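Local coordinates for hemin degrading factor (Pseudomonas aeruginosa, PDB 4MF9), which binds heme and is thought to traffic it within the cell, and has also been identified as a heme-degrading enzyme, at residues G94-V99 against I115-F120. Numbering follows the deposited sequence.
With HEM (protoporphyrin IX containing Fe), chain C.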
loop_
_atom_site.group_PDB
_atom_site.type_symbol
_atom_site.label_atom_id
_atom_site.label_comp_id
_atom_site.label_asym_id
_atom_site.label_seq_id
_atom_site.Cartn_x
_atom_site.Cartn_y
_atom_site.Cartn_z
ATOM N N GLY A 94 7.306 11.513 -7.224
ATOM C CA GLY A 94 8.654 11.899 -6.842
ATOM C C GLY A 94 9.687 10.945 -7.416
ATOM O O GLY A 94 9.343 9.910 -7.976
ATOM N N PRO A 95 10.972 11.275 -7.266
ATOM C CA PRO A 95 12.038 10.368 -7.705
ATOM C C PRO A 95 12.105 9.104 -6.843
ATOM O O PRO A 95 11.890 9.187 -5.625
ATOM C CB PRO A 95 13.296 11.210 -7.497
ATOM C CG PRO A 95 12.938 12.117 -6.345
ATOM C CD PRO A 95 11.502 12.481 -6.601
ATOM N N TYR A 96 12.400 7.954 -7.447
ATOM C CA TYR A 96 12.485 6.695 -6.684
ATOM C C TYR A 96 13.816 6.577 -5.944
ATOM O O TYR A 96 14.711 5.841 -6.359
ATOM C CB TYR A 96 12.268 5.476 -7.597
ATOM C CG TYR A 96 11.594 4.287 -6.926
ATOM C CD1 TYR A 96 10.201 4.167 -6.912
ATOM C CD2 TYR A 96 12.347 3.283 -6.315
ATOM C CE1 TYR A 96 9.582 3.079 -6.309
ATOM C CE2 TYR A 96 11.735 2.197 -5.711
ATOM C CZ TYR A 96 10.356 2.103 -5.713
ATOM O OH TYR A 96 9.757 1.019 -5.102
ATOM N N ARG A 97 13.943 7.324 -4.875
ATOM C CA ARG A 97 15.103 7.330 -3.994
ATOM C C ARG A 97 14.704 7.823 -2.603
ATOM O O ARG A 97 13.696 8.460 -2.497
ATOM C CB ARG A 97 16.142 8.277 -4.537
ATOM C CG ARG A 97 15.693 9.699 -4.506
ATOM C CD ARG A 97 16.830 10.670 -4.661
ATOM N NE ARG A 97 16.308 11.963 -4.993
ATOM C CZ ARG A 97 16.169 12.958 -4.143
ATOM N NH1 ARG A 97 16.528 12.805 -2.880
ATOM N NH2 ARG A 97 15.658 14.092 -4.551
ATOM N N GLU A 98 15.482 7.520 -1.572
ATOM C CA GLU A 98 16.732 6.816 -1.627
ATOM C C GLU A 98 16.502 5.371 -1.302
ATOM O O GLU A 98 15.899 5.090 -0.329
ATOM C CB GLU A 98 17.734 7.414 -0.629
ATOM C CG GLU A 98 18.123 8.859 -0.831
ATOM C CD GLU A 98 18.957 9.086 -2.096
ATOM O OE1 GLU A 98 19.692 8.154 -2.510
ATOM O OE2 GLU A 98 18.876 10.196 -2.683
ATOM N N VAL A 99 16.959 4.459 -2.144
ATOM C CA VAL A 99 16.681 3.035 -2.005
ATOM C C VAL A 99 17.782 2.285 -1.254
ATOM O O VAL A 99 18.950 2.380 -1.607
ATOM C CB VAL A 99 16.495 2.371 -3.386
ATOM C CG1 VAL A 99 16.332 0.873 -3.239
ATOM C CG2 VAL A 99 15.296 2.973 -4.099
ATOM N N ILE A 115 8.564 9.961 -2.222
ATOM C CA ILE A 115 8.445 8.508 -2.246
ATOM C C ILE A 115 9.003 7.939 -0.936
ATOM O O ILE A 115 10.166 8.173 -0.586
ATOM C CB ILE A 115 9.160 7.868 -3.469
ATOM C CG1 ILE A 115 8.697 8.520 -4.781
ATOM C CG2 ILE A 115 8.926 6.362 -3.485
ATOM C CD1 ILE A 115 7.217 8.393 -5.041
ATOM N N ASP A 116 8.175 7.188 -0.215
ATOM C CA ASP A 116 8.517 6.723 1.134
ATOM C C ASP A 116 7.855 5.361 1.248
ATOM O O ASP A 116 6.631 5.262 1.321
ATOM C CB ASP A 116 7.944 7.711 2.162
ATOM C CG ASP A 116 8.456 7.487 3.582
ATOM O OD1 ASP A 116 9.537 6.878 3.772
ATOM O OD2 ASP A 116 7.769 7.964 4.520
ATOM N N LEU A 117 8.658 4.308 1.217
ATOM C CA LEU A 117 8.132 2.965 1.034
ATOM C C LEU A 117 8.805 1.991 1.987
ATOM O O LEU A 117 9.999 2.112 2.275
ATOM C CB LEU A 117 8.385 2.494 -0.416
ATOM C CG LEU A 117 7.651 3.182 -1.568
ATOM C CD1 LEU A 117 8.279 2.827 -2.929
ATOM C CD2 LEU A 117 6.201 2.768 -1.577
ATOM N N ARG A 118 8.046 1.013 2.460
ATOM C CA ARG A 118 8.636 -0.113 3.174
ATOM C C ARG A 118 8.288 -1.347 2.371
ATOM O O ARG A 118 7.104 -1.666 2.188
ATOM C CB ARG A 118 8.069 -0.244 4.589
ATOM C CG ARG A 118 8.094 1.042 5.403
ATOM C CD ARG A 118 9.504 1.598 5.585
ATOM N NE ARG A 118 9.491 2.878 6.302
ATOM C CZ ARG A 118 9.687 4.067 5.731
ATOM N NH1 ARG A 118 9.937 4.158 4.424
ATOM N NH2 ARG A 118 9.645 5.175 6.469
ATOM N N LEU A 119 9.317 -2.040 1.892
ATOM C CA LEU A 119 9.131 -3.142 0.950
ATOM C C LEU A 119 9.478 -4.471 1.600
ATOM O O LEU A 119 10.586 -4.650 2.117
ATOM C CB LEU A 119 9.997 -2.920 -0.304
ATOM C CG LEU A 119 9.941 -1.497 -0.881
ATOM C CD1 LEU A 119 10.971 -1.290 -2.002
ATOM C CD2 LEU A 119 8.536 -1.159 -1.373
ATOM N N PHE A 120 8.521 -5.393 1.593
ATOM C CA PHE A 120 8.731 -6.726 2.162
ATOM C C PHE A 120 8.850 -7.730 1.024
ATOM O O PHE A 120 7.859 -8.317 0.573
ATOM C CB PHE A 120 7.592 -7.067 3.121
ATOM C CG PHE A 120 7.365 -6.007 4.141
ATOM C CD1 PHE A 120 8.187 -5.913 5.253
ATOM C CD2 PHE A 120 6.354 -5.075 3.972
ATOM C CE1 PHE A 120 7.992 -4.922 6.184
ATOM C CE2 PHE A 120 6.157 -4.082 4.893
ATOM C CZ PHE A 120 6.969 -4.002 6.000
HETATM C CHA HEM C . 5.543 4.082 11.550
HETATM C CHB HEM C . 9.302 6.712 10.375
HETATM C CHC HEM C . 11.601 2.717 9.006
HETATM C CHD HEM C . 7.415 0.397 9.112
HETATM C C1A HEM C . 6.408 5.132 11.425
HETATM C C2A HEM C . 6.185 6.452 11.908
HETATM C C3A HEM C . 7.242 7.164 11.597
HETATM C C4A HEM C . 8.092 6.319 10.883
HETATM C CMA HEM C . 7.428 8.624 11.900
HETATM C CAA HEM C . 5.020 6.976 12.671
HETATM C CBA HEM C . 5.328 7.775 13.963
HETATM C CGA HEM C . 5.789 6.801 14.985
HETATM O O1A HEM C . 6.774 7.025 15.683
HETATM O O2A HEM C . 5.162 5.782 15.092
HETATM C C1B HEM C . 10.230 5.784 9.923
HETATM C C2B HEM C . 11.514 6.225 9.570
HETATM C C3B HEM C . 12.205 5.142 9.188
HETATM C C4B HEM C . 11.272 4.000 9.313
HETATM C CMB HEM C . 12.016 7.636 9.654
HETATM C CAB HEM C . 13.634 5.213 8.757
HETATM C CBB HEM C . 14.211 4.415 7.913
HETATM C C1C HEM C . 10.698 1.724 8.921
HETATM C C2C HEM C . 10.986 0.416 8.591
HETATM C C3C HEM C . 9.807 -0.264 8.619
HETATM C C4C HEM C . 8.766 0.643 8.965
HETATM C CMC HEM C . 12.343 -0.144 8.289
HETATM C CAC HEM C . 9.650 -1.668 8.325
HETATM C CBC HEM C . 8.433 -2.104 8.188
HETATM C C1D HEM C . 6.531 1.218 9.825
HETATM C C2D HEM C . 5.139 0.836 10.213
HETATM C C3D HEM C . 4.653 1.867 10.898
HETATM C C4D HEM C . 5.724 2.869 10.921
HETATM C CMD HEM C . 4.369 -0.438 9.937
HETATM C CAD HEM C . 3.275 1.966 11.498
HETATM C CBD HEM C . 3.375 1.733 13.005
HETATM C CGD HEM C . 2.137 1.435 13.795
HETATM O O1D HEM C . 1.974 2.119 14.783
HETATM O O2D HEM C . 1.342 0.548 13.525
HETATM N NA HEM C . 7.588 5.071 10.785
HETATM N NB HEM C . 10.108 4.457 9.771
HETATM N NC HEM C . 9.386 1.816 9.140
HETATM N ND HEM C . 6.807 2.434 10.269
HETATM FE FE HEM C . 8.385 3.356 10.068
HETATM O O HOH W 1 10.919 11.018 -3.836
#
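G94 opens the contact with its carbonyl: G94 O lies 3.5 Å from I115 CG1, at the corner where the chain leaves one sheet for the other. P95 directs its CB away and contributes its backbone carbonyl instead. P95 O touches the same methylene, 3.4 Å from I115 CG1, and accepts a hydrogen bond from a water that in turn accepts one from I115 N, a bridge in place of any direct bond between the segments. With CG1 beside its backbone N (chi1 -53°), I115 presents this branch to both carbonyls, while CG2 approaches the Y96 ring obliquely. Y96, the centre of an inverse gamma turn closed by R97 N to P95 O (2.9 Å), swings its phenol back across L117 at about a right angle; L117 CD1 packs 3.5 Å from Y96 CZ. The phenol hydroxyl is hydrogen-bonded to H153 NE2. This HemS/ChuX-family segment exemplifies a two-faced strand: I115, L117 and L119 point toward the loop, while heme-binding R118, on the other face, is held through NH1 by a salt bridge to D116 OD1 and a hydrogen bond to L117 O. The loop thus packs on I115, just ahead of strand 117-120, and on L117 and L119 within it; that strand lies between strands 107-110 and 271-277, while helix 66-72 touches Y96 and L119.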